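Cystathionine gamma-synthase (Xanthomonas oryzae pv. oryzae KACC 10331, PDB 6LD7) probably makes cystathionine on the route to methionine, using pyridoxal 5'-phosphate as its cofactor. Local coordinates at residues Ile154-Asn159 and Arg163-Arg168; Phe169-Ala174 and Phe198-Val203; Val183-Leu188 and Gln193-Phe198; Leu93-Val98 and Arg117-Leu122. The protein carries 1 engineered substitution. All blocks are in the same frame, centred on the assembly; numbering follows the deposited sequence.

Contact 1. Residues Ile154-Asn159 and Arg163-Arg168; sequences IETPSN and RITDLR
Ser158 N donates to Arg163 O at 2.9 Å, lying in the carbonyl plane, where the chain leaving strand 151-155 doubles back toward helix 167-176. The return grip runs from Arg163 N to the hydroxyl oxygen Ser158 OG at 3.1 Å; with chi1 at 85°, OG stands between its own backbone N and carbonyl carbon, turned to that N-H. Serine suits the spot because its side chain is short enough to act almost as part of the backbone. Arg163 O also receives a CA-H from Pro157, and a cis peptide bond precedes this proline. Its ring lies alongside Ile164, pointing the same way, with CG 3.9 Å from Ile164 CD1. Deeper in, the two beta-branched residues Ile154 and Thr165 meet methyl to methyl, CG2 to CG2 at 3.8 Å, while Ile154 CG2 also touches Leu167 CD2. Thr165 OG1 faces two bridging waters: it accepts from one, which is held by Glu155 N, and donates to the other, which bonds Glu155 O and Arg163 O. This is the strand-to-helix turn of a beta-alpha-beta unit, at the carboxyl end of a parallel strand in the fold type I PLP-dependent enzymes.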
loop_
_atom_site.group_PDB
_atom_site.type_symbol
_atom_site.label_atom_id
_atom_site.label_comp_id
_atom_site.label_asym_id
_atom_site.label_seq_id
_atom_site.Cartn_x
_atom_site.Cartn_y
_atom_site.Cartn_z
ATOM N N ILE C 154 -7.598 -21.133 -27.303
ATOM C CA ILE C 154 -9.038 -21.262 -27.048
ATOM C C ILE C 154 -9.474 -20.208 -26.061
ATOM O O ILE C 154 -8.842 -20.087 -25.011
ATOM C CB ILE C 154 -9.334 -22.639 -26.508
ATOM C CG1 ILE C 154 -8.805 -23.722 -27.414
ATOM C CG2 ILE C 154 -10.795 -22.788 -26.205
ATOM C CD1 ILE C 154 -8.861 -25.038 -26.778
ATOM N N GLU C 155 -10.576 -19.540 -26.330
ATOM C CA GLU C 155 -11.141 -18.582 -25.350
ATOM C C GLU C 155 -12.606 -18.951 -25.169
ATOM O O GLU C 155 -13.498 -18.732 -26.096
ATOM C CB GLU C 155 -10.951 -17.148 -25.817
ATOM C CG GLU C 155 -11.441 -16.097 -24.827
ATOM C CD GLU C 155 -11.352 -14.687 -25.383
ATOM O OE1 GLU C 155 -12.309 -13.884 -25.010
ATOM O OE2 GLU C 155 -10.326 -14.408 -26.204
ATOM N N THR C 156 -12.900 -19.610 -24.051
ATOM C CA THR C 156 -14.291 -20.045 -23.820
ATOM C C THR C 156 -14.709 -19.749 -22.402
ATOM O O THR C 156 -14.039 -20.214 -21.481
ATOM C CB THR C 156 -14.598 -21.540 -23.601
ATOM O OG1 THR C 156 -13.598 -22.563 -23.536
ATOM C CG2 THR C 156 -15.886 -21.914 -24.216
ATOM N N PRO C 157 -15.945 -19.285 -22.164
ATOM C CA PRO C 157 -16.841 -18.735 -23.175
ATOM C C PRO C 157 -16.286 -17.490 -23.860
ATOM O O PRO C 157 -15.456 -16.801 -23.262
ATOM C CB PRO C 157 -18.064 -18.262 -22.351
ATOM C CG PRO C 157 -17.991 -19.056 -21.095
ATOM C CD PRO C 157 -16.508 -19.134 -20.844
ATOM N N SER C 158 -16.817 -17.176 -25.027
ATOM C CA SER C 158 -16.378 -16.034 -25.854
ATOM C C SER C 158 -17.120 -14.787 -25.350
ATOM O O SER C 158 -18.139 -14.892 -24.667
ATOM C CB SER C 158 -16.617 -16.354 -27.360
ATOM O OG SER C 158 -17.962 -16.023 -27.720
ATOM N N ASN C 159 -16.656 -13.630 -25.732
ATOM C CA ASN C 159 -17.194 -12.340 -25.299
ATOM C C ASN C 159 -17.514 -11.580 -26.574
ATOM O O ASN C 159 -16.664 -11.573 -27.430
ATOM C CB ASN C 159 -16.171 -11.594 -24.448
ATOM C CG ASN C 159 -16.546 -10.121 -24.480
ATOM O OD1 ASN C 159 -16.101 -9.378 -25.356
ATOM N ND2 ASN C 159 -17.595 -9.752 -23.804
ATOM N N ARG C 163 -20.227 -17.892 -26.709
ATOM C CA ARG C 163 -20.026 -19.166 -27.464
ATOM C C ARG C 163 -19.141 -20.066 -26.643
ATOM O O ARG C 163 -18.147 -19.599 -26.014
ATOM C CB ARG C 163 -19.406 -18.958 -28.864
ATOM C CG ARG C 163 -20.089 -17.900 -29.735
ATOM C CD ARG C 163 -21.333 -18.460 -30.393
ATOM N NE ARG C 163 -22.522 -18.157 -29.674
ATOM C CZ ARG C 163 -23.681 -17.569 -30.116
ATOM N NH1 ARG C 163 -23.908 -17.145 -31.360
ATOM N NH2 ARG C 163 -24.639 -17.448 -29.211
ATOM N N ILE C 164 -19.499 -21.335 -26.616
ATOM C CA ILE C 164 -18.763 -22.351 -25.852
ATOM C C ILE C 164 -17.918 -23.167 -26.804
ATOM O O ILE C 164 -18.451 -23.750 -27.736
ATOM C CB ILE C 164 -19.786 -23.174 -25.092
ATOM C CG1 ILE C 164 -20.796 -22.301 -24.323
ATOM C CG2 ILE C 164 -19.123 -24.158 -24.172
ATOM C CD1 ILE C 164 -20.192 -21.511 -23.217
ATOM N N THR C 165 -16.632 -23.268 -26.567
ATOM C CA THR C 165 -15.771 -24.173 -27.309
ATOM C C THR C 165 -15.629 -25.436 -26.494
ATOM O O THR C 165 -15.378 -25.373 -25.247
ATOM C CB THR C 165 -14.384 -23.564 -27.496
ATOM O OG1 THR C 165 -14.557 -22.299 -28.133
ATOM C CG2 THR C 165 -13.465 -24.463 -28.265
ATOM N N ASP C 166 -15.645 -26.553 -27.204
ATOM C CA ASP C 166 -15.578 -27.891 -26.580
ATOM C C ASP C 166 -14.130 -28.217 -26.320
ATOM O O ASP C 166 -13.350 -28.513 -27.256
ATOM C CB ASP C 166 -16.349 -28.868 -27.463
ATOM C CG ASP C 166 -16.306 -30.308 -26.991
ATOM O OD1 ASP C 166 -15.429 -30.685 -26.103
ATOM O OD2 ASP C 166 -17.175 -31.026 -27.502
ATOM N N LEU C 167 -13.723 -28.095 -25.074
ATOM C CA LEU C 167 -12.295 -28.251 -24.712
ATOM C C LEU C 167 -11.792 -29.622 -25.141
ATOM O O LEU C 167 -10.668 -29.717 -25.720
ATOM C CB LEU C 167 -12.111 -28.033 -23.201
ATOM C CG LEU C 167 -12.340 -26.587 -22.735
ATOM C CD1 LEU C 167 -12.240 -26.481 -21.234
ATOM C CD2 LEU C 167 -11.320 -25.660 -23.386
ATOM N N ARG C 168 -12.459 -30.676 -24.713
ATOM C CA ARG C 168 -11.941 -32.056 -24.961
ATOM C C ARG C 168 -11.804 -32.251 -26.489
ATOM O O ARG C 168 -10.800 -32.776 -26.945
ATOM C CB ARG C 168 -12.873 -33.165 -24.384
ATOM C CG ARG C 168 -12.114 -34.481 -24.257
ATOM C CD ARG C 168 -12.870 -35.623 -23.634
ATOM N NE ARG C 168 -12.980 -35.574 -22.192
ATOM C CZ ARG C 168 -14.005 -35.075 -21.474
ATOM N NH1 ARG C 168 -15.076 -34.519 -22.026
ATOM N NH2 ARG C 168 -13.900 -35.062 -20.159
HETATM O O HOH W 1 -12.317 -20.494 -28.684
HETATM O O HOH W 2 -15.620 -20.036 -27.212
#

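Contact 2. Residues Phe169-Ala174 and Phe198-Val203; sequences FVIEAA and FGADLV
Ile171 alone carries helix 169-174 onto segment 198-203; the residues before it face other parts of the chain, Phe169 lying against helix 138-145 and Val170 against Thr165. At Ile171 the two branches divide the work. CG2, set opposite the backbone N, rests 3.3 Å from Phe198 O and 3.7 Å from Gly199 C, so one methyl covers the peptide joining these residues. The longer branch leaves CG1 beside the backbone N (chi1 -68°) and runs on extended, bringing CD1 to 3.9 Å from Phe198 CB and 3.8 Å from Ala200 CB. Isoleucine fits because its forked, apolar end can touch both a bare backbone and two methylene or methyl carbons. Here helix 167-176 of the beta-alpha-beta unit formed with strands 151-155 and 180-184 meets the chain just before the adjoining parallel strand, 202-206. Gly199 makes the bend with phi at +96°, which suits a residue lacking a side chain to press on the Phe198 carbonyl, and the bend keeps the backbone close under Ile171. Further along, one turn beyond Phe169, Ala173 packs on helix 138-145. Ala174, small enough to sit close over the sheet, lies against Thr181, which Ala200 touches as well.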
loop_
_atom_site.group_PDB
_atom_site.type_symbol
_atom_site.label_atom_id
_atom_site.label_comp_id
_atom_site.label_asym_id
_atom_site.label_seq_id
_atom_site.Cartn_x
_atom_site.Cartn_y
_atom_site.Cartn_z
ATOM N N PHE C 169 -12.808 -31.872 -27.257
ATOM C CA PHE C 169 -12.779 -32.023 -28.740
ATOM C C PHE C 169 -11.548 -31.287 -29.290
ATOM O O PHE C 169 -10.687 -31.868 -30.066
ATOM C CB PHE C 169 -14.100 -31.502 -29.351
ATOM C CG PHE C 169 -14.070 -31.365 -30.856
ATOM C CD1 PHE C 169 -13.913 -32.480 -31.662
ATOM C CD2 PHE C 169 -14.280 -30.135 -31.462
ATOM C CE1 PHE C 169 -13.836 -32.344 -33.053
ATOM C CE2 PHE C 169 -14.228 -29.997 -32.838
ATOM C CZ PHE C 169 -13.986 -31.100 -33.641
ATOM N N VAL C 170 -11.423 -29.993 -28.941
ATOM C CA VAL C 170 -10.352 -29.173 -29.586
ATOM C C VAL C 170 -8.988 -29.679 -29.168
ATOM O O VAL C 170 -8.107 -29.847 -30.060
ATOM C CB VAL C 170 -10.517 -27.677 -29.327
ATOM C CG1 VAL C 170 -9.341 -26.874 -29.869
ATOM C CG2 VAL C 170 -11.796 -27.225 -29.959
ATOM N N ILE C 171 -8.827 -29.954 -27.871
ATOM C CA ILE C 171 -7.495 -30.269 -27.323
ATOM C C ILE C 171 -7.041 -31.632 -27.867
ATOM O O ILE C 171 -5.895 -31.727 -28.293
ATOM C CB ILE C 171 -7.529 -30.192 -25.800
ATOM C CG1 ILE C 171 -7.725 -28.747 -25.331
ATOM C CG2 ILE C 171 -6.350 -30.864 -25.180
ATOM C CD1 ILE C 171 -8.054 -28.624 -23.833
ATOM N N GLU C 172 -7.889 -32.651 -27.882
ATOM C CA GLU C 172 -7.483 -33.969 -28.457
ATOM C C GLU C 172 -7.188 -33.825 -29.944
ATOM O O GLU C 172 -6.212 -34.401 -30.373
ATOM C CB GLU C 172 -8.593 -35.028 -28.360
ATOM C CG GLU C 172 -8.872 -35.437 -26.915
ATOM C CD GLU C 172 -7.710 -36.027 -26.127
ATOM O OE1 GLU C 172 -6.667 -36.457 -26.745
ATOM O OE2 GLU C 172 -7.841 -36.066 -24.895
ATOM N N ALA C 173 -7.953 -33.061 -30.727
ATOM C CA ALA C 173 -7.600 -32.908 -32.181
ATOM C C ALA C 173 -6.249 -32.188 -32.334
ATOM O O ALA C 173 -5.407 -32.579 -33.168
ATOM C CB ALA C 173 -8.701 -32.196 -32.928
ATOM N N ALA C 174 -5.993 -31.136 -31.538
ATOM C CA ALA C 174 -4.710 -30.414 -31.577
ATOM C C ALA C 174 -3.569 -31.385 -31.262
ATOM O O ALA C 174 -2.561 -31.357 -31.949
ATOM C CB ALA C 174 -4.698 -29.217 -30.620
ATOM N N PHE C 198 -8.578 -31.163 -19.064
ATOM C CA PHE C 198 -8.920 -31.638 -20.408
ATOM C C PHE C 198 -7.640 -31.827 -21.221
ATOM O O PHE C 198 -7.738 -32.058 -22.408
ATOM C CB PHE C 198 -9.900 -30.645 -21.037
ATOM C CG PHE C 198 -11.224 -30.569 -20.337
ATOM C CD1 PHE C 198 -12.221 -31.474 -20.627
ATOM C CD2 PHE C 198 -11.494 -29.631 -19.384
ATOM C CE1 PHE C 198 -13.424 -31.476 -19.956
ATOM C CE2 PHE C 198 -12.718 -29.614 -18.736
ATOM C CZ PHE C 198 -13.678 -30.547 -19.020
ATOM N N GLY C 199 -6.464 -31.633 -20.650
ATOM C CA GLY C 199 -5.184 -31.905 -21.337
ATOM C C GLY C 199 -4.553 -30.666 -21.978
ATOM O O GLY C 199 -3.518 -30.787 -22.625
ATOM N N ALA C 200 -5.073 -29.474 -21.752
ATOM C CA ALA C 200 -4.416 -28.229 -22.253
ATOM C C ALA C 200 -2.984 -28.096 -21.732
ATOM O O ALA C 200 -2.748 -28.488 -20.593
ATOM C CB ALA C 200 -5.208 -27.001 -21.872
ATOM N N ASP C 201 -2.080 -27.494 -22.526
ATOM C CA ASP C 201 -0.694 -27.276 -22.104
ATOM C C ASP C 201 -0.628 -26.092 -21.150
ATOM O O ASP C 201 0.135 -26.154 -20.151
ATOM C CB ASP C 201 0.190 -27.127 -23.314
ATOM C CG ASP C 201 0.115 -28.371 -24.206
ATOM O OD1 ASP C 201 0.691 -29.385 -23.786
ATOM O OD2 ASP C 201 -0.575 -28.329 -25.307
ATOM N N LEU C 202 -1.448 -25.086 -21.408
ATOM C CA LEU C 202 -1.336 -23.816 -20.720
ATOM C C LEU C 202 -2.723 -23.300 -20.454
ATOM O O LEU C 202 -3.611 -23.390 -21.346
ATOM C CB LEU C 202 -0.590 -22.805 -21.614
ATOM C CG LEU C 202 0.870 -23.111 -21.886
ATOM C CD1 LEU C 202 1.319 -22.387 -23.140
ATOM C CD2 LEU C 202 1.713 -22.710 -20.697
ATOM N N VAL C 203 -2.837 -22.575 -19.368
ATOM C CA VAL C 203 -4.047 -21.793 -19.133
ATOM C C VAL C 203 -3.572 -20.410 -18.701
ATOM O O VAL C 203 -2.573 -20.287 -17.953
ATOM C CB VAL C 203 -4.983 -22.528 -18.142
ATOM C CG1 VAL C 203 -4.358 -22.758 -16.780
ATOM C CG2 VAL C 203 -6.194 -21.670 -17.918
#

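Contact 3. Residues Val183-Leu188 and Gln193-Phe198; sequences VDNTFL and QKPLDF
Gln193 meets Asn185 and Leu188 where strand 180-184 of the large sheet, in a fold typical of fold type I PLP enzymes, runs out into a loop that folds back on itself. With CG set opposite the backbone N (chi1 -176°) and the chain extended beyond it, Gln193 carries its amide slantwise across both residues. Its CB lies 3.8 Å from Leu188 CD1, CG runs beside the Asn185 amide, and CD returns to Leu188 CD1 at 3.7 Å. At the tip the glutamine and asparagine amides stand nearly parallel, their planes 22° apart; two such groups, each able to give and to accept, suit a buried place side by side. Close to Gln193 along the chain, Pro195, which opens a 3-10 segment, also meets Asn185. Its ring lies against the strand: CB is 3.7 Å from Val183 CG2, CG 3.7 Å from Val183 CG1, and CD packs on the Asn185 amide. Valine presents both methyls to this compact, rigid ring. Beside this packing, Asp184 lies with OD2 close to N1 of the modified lysine at position 209. Its other oxygen, OD1, is gripped twice in an Asx turn, by Thr186 N and, on the syn lone pair, by Thr186 OG1 at 2.7 Å.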
loop_
_atom_site.group_PDB
_atom_site.type_symbol
_atom_site.label_atom_id
_atom_site.label_comp_id
_atom_site.label_asym_id
_atom_site.label_seq_id
_atom_site.Cartn_x
_atom_site.Cartn_y
_atom_site.Cartn_z
ATOM N N VAL C 183 -5.425 -22.043 -23.157
ATOM C CA VAL C 183 -6.795 -21.574 -22.928
ATOM C C VAL C 183 -6.783 -20.290 -22.124
ATOM O O VAL C 183 -6.229 -20.265 -21.000
ATOM C CB VAL C 183 -7.595 -22.653 -22.219
ATOM C CG1 VAL C 183 -9.046 -22.238 -22.117
ATOM C CG2 VAL C 183 -7.436 -23.994 -22.926
ATOM N N ASP C 184 -7.497 -19.306 -22.632
ATOM C CA ASP C 184 -7.777 -18.052 -21.907
ATOM C C ASP C 184 -9.027 -18.310 -21.078
ATOM O O ASP C 184 -10.071 -18.244 -21.659
ATOM C CB ASP C 184 -7.939 -16.874 -22.865
ATOM C CG ASP C 184 -8.017 -15.538 -22.132
ATOM O OD1 ASP C 184 -8.408 -15.586 -20.923
ATOM O OD2 ASP C 184 -7.717 -14.488 -22.782
ATOM N N ASN C 185 -8.836 -18.524 -19.769
ATOM C CA ASN C 185 -9.850 -18.927 -18.773
ATOM C C ASN C 185 -10.307 -17.721 -17.912
ATOM O O ASN C 185 -10.852 -17.905 -16.832
ATOM C CB ASN C 185 -9.270 -20.051 -17.908
ATOM C CG ASN C 185 -10.335 -20.884 -17.182
ATOM O OD1 ASN C 185 -10.074 -21.407 -16.057
ATOM N ND2 ASN C 185 -11.523 -20.932 -17.769
ATOM N N THR C 186 -10.186 -16.509 -18.430
ATOM C CA THR C 186 -10.477 -15.272 -17.710
ATOM C C THR C 186 -11.936 -15.224 -17.306
ATOM O O THR C 186 -12.156 -14.908 -16.147
ATOM C CB THR C 186 -10.135 -14.031 -18.534
ATOM O OG1 THR C 186 -8.733 -14.043 -18.753
ATOM C CG2 THR C 186 -10.545 -12.768 -17.832
ATOM N N PHE C 187 -12.853 -15.570 -18.220
ATOM C CA PHE C 187 -14.303 -15.331 -18.050
ATOM C C PHE C 187 -14.836 -16.174 -16.905
ATOM O O PHE C 187 -15.744 -15.757 -16.224
ATOM C CB PHE C 187 -15.106 -15.618 -19.300
ATOM C CG PHE C 187 -15.701 -14.432 -19.984
ATOM C CD1 PHE C 187 -14.955 -13.273 -20.184
ATOM C CD2 PHE C 187 -16.996 -14.495 -20.490
ATOM C CE1 PHE C 187 -15.511 -12.182 -20.844
ATOM C CE2 PHE C 187 -17.549 -13.403 -21.158
ATOM C CZ PHE C 187 -16.809 -12.246 -21.327
ATOM N N LEU C 188 -14.334 -17.354 -16.683
ATOM C CA LEU C 188 -14.957 -18.235 -15.642
ATOM C C LEU C 188 -14.065 -18.390 -14.393
ATOM O O LEU C 188 -14.576 -18.843 -13.322
ATOM C CB LEU C 188 -15.205 -19.644 -16.220
ATOM C CG LEU C 188 -16.303 -19.710 -17.269
ATOM C CD1 LEU C 188 -16.386 -21.123 -17.881
ATOM C CD2 LEU C 188 -17.611 -19.375 -16.581
ATOM N N GLN C 193 -13.941 -23.596 -14.171
ATOM C CA GLN C 193 -13.463 -24.317 -15.364
ATOM C C GLN C 193 -11.984 -24.546 -15.165
ATOM O O GLN C 193 -11.214 -23.536 -14.828
ATOM C CB GLN C 193 -13.789 -23.542 -16.669
ATOM C CG GLN C 193 -13.401 -24.263 -17.930
ATOM C CD GLN C 193 -13.789 -23.449 -19.139
ATOM O OE1 GLN C 193 -13.103 -22.426 -19.533
ATOM N NE2 GLN C 193 -14.852 -23.913 -19.785
ATOM N N LYS C 194 -11.593 -25.761 -15.457
ATOM C CA LYS C 194 -10.204 -26.243 -15.330
ATOM C C LYS C 194 -9.715 -26.859 -16.631
ATOM O O LYS C 194 -9.671 -28.087 -16.805
ATOM C CB LYS C 194 -10.121 -27.225 -14.181
ATOM C CG LYS C 194 -10.348 -26.603 -12.808
ATOM C CD LYS C 194 -10.277 -27.620 -11.651
ATOM C CE LYS C 194 -8.906 -28.274 -11.650
ATOM N NZ LYS C 194 -8.708 -29.059 -10.409
ATOM N N PRO C 195 -9.221 -26.012 -17.551
ATOM C CA PRO C 195 -8.803 -26.482 -18.863
ATOM C C PRO C 195 -7.667 -27.508 -18.836
ATOM O O PRO C 195 -7.608 -28.400 -19.744
ATOM C CB PRO C 195 -8.439 -25.209 -19.612
ATOM C CG PRO C 195 -9.225 -24.158 -18.902
ATOM C CD PRO C 195 -9.169 -24.555 -17.435
ATOM N N LEU C 196 -6.837 -27.482 -17.808
ATOM C CA LEU C 196 -5.703 -28.452 -17.727
ATOM C C LEU C 196 -6.270 -29.822 -17.424
ATOM O O LEU C 196 -5.580 -30.734 -17.742
ATOM C CB LEU C 196 -4.634 -28.084 -16.696
ATOM C CG LEU C 196 -4.018 -26.670 -16.798
ATOM C CD1 LEU C 196 -2.937 -26.422 -15.725
ATOM C CD2 LEU C 196 -3.413 -26.403 -18.155
ATOM N N ASP C 197 -7.470 -29.960 -16.871
ATOM C CA ASP C 197 -8.066 -31.292 -16.639
ATOM C C ASP C 197 -8.381 -31.937 -17.997
ATOM O O ASP C 197 -8.491 -33.104 -18.013
ATOM C CB ASP C 197 -9.362 -31.241 -15.823
ATOM C CG ASP C 197 -9.152 -30.970 -14.336
ATOM O OD1 ASP C 197 -8.006 -30.927 -13.951
ATOM O OD2 ASP C 197 -10.158 -30.832 -13.567
ATOM N N PHE C 198 -8.578 -31.163 -19.064
ATOM C CA PHE C 198 -8.920 -31.638 -20.408
ATOM C C PHE C 198 -7.640 -31.827 -21.221
ATOM O O PHE C 198 -7.738 -32.058 -22.408
ATOM C CB PHE C 198 -9.900 -30.645 -21.037
ATOM C CG PHE C 198 -11.224 -30.569 -20.337
ATOM C CD1 PHE C 198 -12.221 -31.474 -20.627
ATOM C CD2 PHE C 198 -11.494 -29.631 -19.384
ATOM C CE1 PHE C 198 -13.424 -31.476 -19.956
ATOM C CE2 PHE C 198 -12.718 -29.614 -18.736
ATOM C CZ PHE C 198 -13.678 -30.547 -19.020
#

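Contact 4. Residues Leu93-Val98 and Arg117-Leu122; sequences LVLNAV and RLFNAL
The shortest polar bond here, Ala97 N to Leu93 O at 2.8 Å, belongs to the helical turn carrying Leu95, whose forked end meets Leu118, Phe119 and Leu122 of helix 117-122. Nothing polar crosses the gap; the contact is purely apolar and buried. The two helix segments run at 38° to each other with their axes 12.2 Å apart at closest, a wide spacing that long side chains must bridge, and leucine and phenylalanine have the length for it. Leu95 points straight across. It meets Leu118 tip to tip, CD1 to CD2 at 3.8 Å, and the same CD1 touches Leu122 CD1 at 3.9 Å. Leu118 and Leu122 lie one turn apart, tied by the bond from Leu122 N to Leu118 O, and so offer two methyls to one. They get there differently: Leu118 swings CG opposite its backbone N (chi1 177°), whereas Leu122 keeps CG beside it (chi1 -62°). The side chain of Phe119 crosses that of Leu95 at about a right angle. Leu95 CD1 sits at the ring edge, in its plane, while CD2 comes obliquely to CE1 at 3.9 Å. On the outer side the second subunit packs close by: its Ala239 touches Leu118, and its Lys125 bonds the carbonyl oxygen of Asn96. Inward, both helices lie over the large sheet: Leu95 and Phe119 rest on Leu105 of strand 104-108, which links the two helices in the chain, and Phe119 also reaches Leu153 of strand 151-155.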
loop_
_atom_site.group_PDB
_atom_site.type_symbol
_atom_site.label_atom_id
_atom_site.label_comp_id
_atom_site.label_asym_id
_atom_site.label_seq_id
_atom_site.Cartn_x
_atom_site.Cartn_y
_atom_site.Cartn_z
ATOM N N LEU C 93 3.786 -13.182 -22.970
ATOM C CA LEU C 93 4.723 -14.201 -22.465
ATOM C C LEU C 93 4.588 -15.546 -23.218
ATOM O O LEU C 93 5.592 -16.131 -23.712
ATOM C CB LEU C 93 4.424 -14.338 -20.986
ATOM C CG LEU C 93 5.213 -15.471 -20.336
ATOM C CD1 LEU C 93 6.701 -15.286 -20.509
ATOM C CD2 LEU C 93 4.841 -15.614 -18.893
ATOM N N VAL C 94 3.375 -16.058 -23.382
ATOM C CA VAL C 94 3.182 -17.347 -24.089
ATOM C C VAL C 94 3.669 -17.248 -25.537
ATOM O O VAL C 94 4.309 -18.167 -25.952
ATOM C CB VAL C 94 1.725 -17.764 -24.074
ATOM C CG1 VAL C 94 1.522 -18.987 -24.939
ATOM C CG2 VAL C 94 1.229 -17.942 -22.635
ATOM N N LEU C 95 3.299 -16.213 -26.266
ATOM C CA LEU C 95 3.755 -16.012 -27.659
ATOM C C LEU C 95 5.275 -16.095 -27.758
ATOM O O LEU C 95 5.751 -16.736 -28.701
ATOM C CB LEU C 95 3.283 -14.682 -28.212
ATOM C CG LEU C 95 1.767 -14.488 -28.244
ATOM C CD1 LEU C 95 1.478 -13.050 -28.735
ATOM C CD2 LEU C 95 1.095 -15.514 -29.127
ATOM N N ASN C 96 5.996 -15.468 -26.834
ATOM C CA ASN C 96 7.468 -15.465 -26.848
ATOM C C ASN C 96 8.007 -16.805 -26.348
ATOM O O ASN C 96 9.031 -17.258 -26.848
ATOM C CB ASN C 96 8.006 -14.348 -25.964
ATOM C CG ASN C 96 7.964 -13.006 -26.650
ATOM O OD1 ASN C 96 8.896 -12.665 -27.386
ATOM N ND2 ASN C 96 6.928 -12.221 -26.371
ATOM N N ALA C 97 7.400 -17.485 -25.400
ATOM C CA ALA C 97 7.992 -18.749 -24.945
ATOM C C ALA C 97 7.745 -19.845 -25.979
ATOM O O ALA C 97 8.505 -20.814 -26.060
ATOM C CB ALA C 97 7.420 -19.188 -23.640
ATOM N N VAL C 98 6.660 -19.762 -26.702
ATOM C CA VAL C 98 6.245 -20.917 -27.511
ATOM C C VAL C 98 6.567 -20.745 -28.982
ATOM O O VAL C 98 6.713 -21.764 -29.589
ATOM C CB VAL C 98 4.757 -21.207 -27.310
ATOM C CG1 VAL C 98 4.301 -22.316 -28.173
ATOM C CG2 VAL C 98 4.514 -21.618 -25.898
ATOM N N ARG C 117 -5.345 -7.509 -31.517
ATOM C CA ARG C 117 -4.445 -6.340 -31.800
ATOM C C ARG C 117 -2.984 -6.801 -31.682
ATOM O O ARG C 117 -2.181 -6.557 -32.623
ATOM C CB ARG C 117 -4.830 -5.222 -30.849
ATOM C CG ARG C 117 -3.800 -4.110 -30.743
ATOM C CD ARG C 117 -4.140 -2.980 -29.809
ATOM N NE ARG C 117 -4.569 -3.158 -28.389
ATOM C CZ ARG C 117 -4.254 -4.082 -27.369
ATOM N NH1 ARG C 117 -3.482 -5.247 -27.392
ATOM N NH2 ARG C 117 -4.832 -3.728 -26.221
ATOM N N LEU C 118 -2.678 -7.564 -30.624
ATOM C CA LEU C 118 -1.309 -8.049 -30.371
ATOM C C LEU C 118 -0.930 -9.090 -31.436
ATOM O O LEU C 118 0.175 -8.935 -32.083
ATOM C CB LEU C 118 -1.153 -8.573 -28.938
ATOM C CG LEU C 118 0.229 -9.159 -28.662
ATOM C CD1 LEU C 118 1.345 -8.117 -28.927
ATOM C CD2 LEU C 118 0.317 -9.715 -27.266
ATOM N N PHE C 119 -1.798 -10.083 -31.695
ATOM C CA PHE C 119 -1.502 -11.092 -32.731
ATOM C C PHE C 119 -1.322 -10.397 -34.075
ATOM O O PHE C 119 -0.382 -10.723 -34.725
ATOM C CB PHE C 119 -2.584 -12.156 -32.843
ATOM C CG PHE C 119 -2.951 -12.841 -31.561
ATOM C CD1 PHE C 119 -2.001 -13.062 -30.566
ATOM C CD2 PHE C 119 -4.230 -13.319 -31.360
ATOM C CE1 PHE C 119 -2.341 -13.718 -29.388
ATOM C CE2 PHE C 119 -4.569 -13.938 -30.171
ATOM C CZ PHE C 119 -3.638 -14.129 -29.179
ATOM N N ASN C 120 -2.171 -9.477 -34.487
ATOM C CA ASN C 120 -2.009 -8.835 -35.823
ATOM C C ASN C 120 -0.723 -8.043 -35.914
ATOM O O ASN C 120 -0.072 -8.179 -36.920
ATOM C CB ASN C 120 -3.182 -7.934 -36.264
ATOM C CG ASN C 120 -4.367 -8.804 -36.648
ATOM O OD1 ASN C 120 -4.172 -9.893 -37.218
ATOM N ND2 ASN C 120 -5.551 -8.451 -36.181
ATOM N N ALA C 121 -0.311 -7.359 -34.842
ATOM C CA ALA C 121 0.887 -6.476 -34.876
ATOM C C ALA C 121 2.124 -7.351 -34.989
ATOM O O ALA C 121 3.001 -7.050 -35.847
ATOM C CB ALA C 121 0.925 -5.561 -33.656
ATOM N N LEU C 122 2.177 -8.466 -34.265
ATOM C CA LEU C 122 3.387 -9.298 -34.301
ATOM C C LEU C 122 3.404 -10.167 -35.592
ATOM O O LEU C 122 4.484 -10.453 -36.141
ATOM C CB LEU C 122 3.433 -10.145 -33.033
ATOM C CG LEU C 122 3.525 -9.385 -31.713
ATOM C CD1 LEU C 122 3.637 -10.379 -30.562
ATOM C CD2 LEU C 122 4.691 -8.405 -31.727
#

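Overall arrangement
Contacts 1, 2 and 3 form one cluster around neighbouring parallel strands of the large sheet. The centres of contact 1 and contact 3 are 9 Å apart, those of contact 2 and contact 3 are 10 Å apart, and those of contact 1 and contact 2 are 12 Å apart. Contact 3 is nested within the chain loop that contact 2 closes, and the two share Phe198. Probable backbone bonds stitch the strands together, Ile154 O with Asp184 N and Leu202 O with Val183 N. Contact 3 reaches the cofactor site through Asp184. Contact 4 stands apart, its centre about 20 Å from those of contacts 1 and 3, and touches contact 2 where Val94 and Val98 meet Leu202; it alone borders the second subunit.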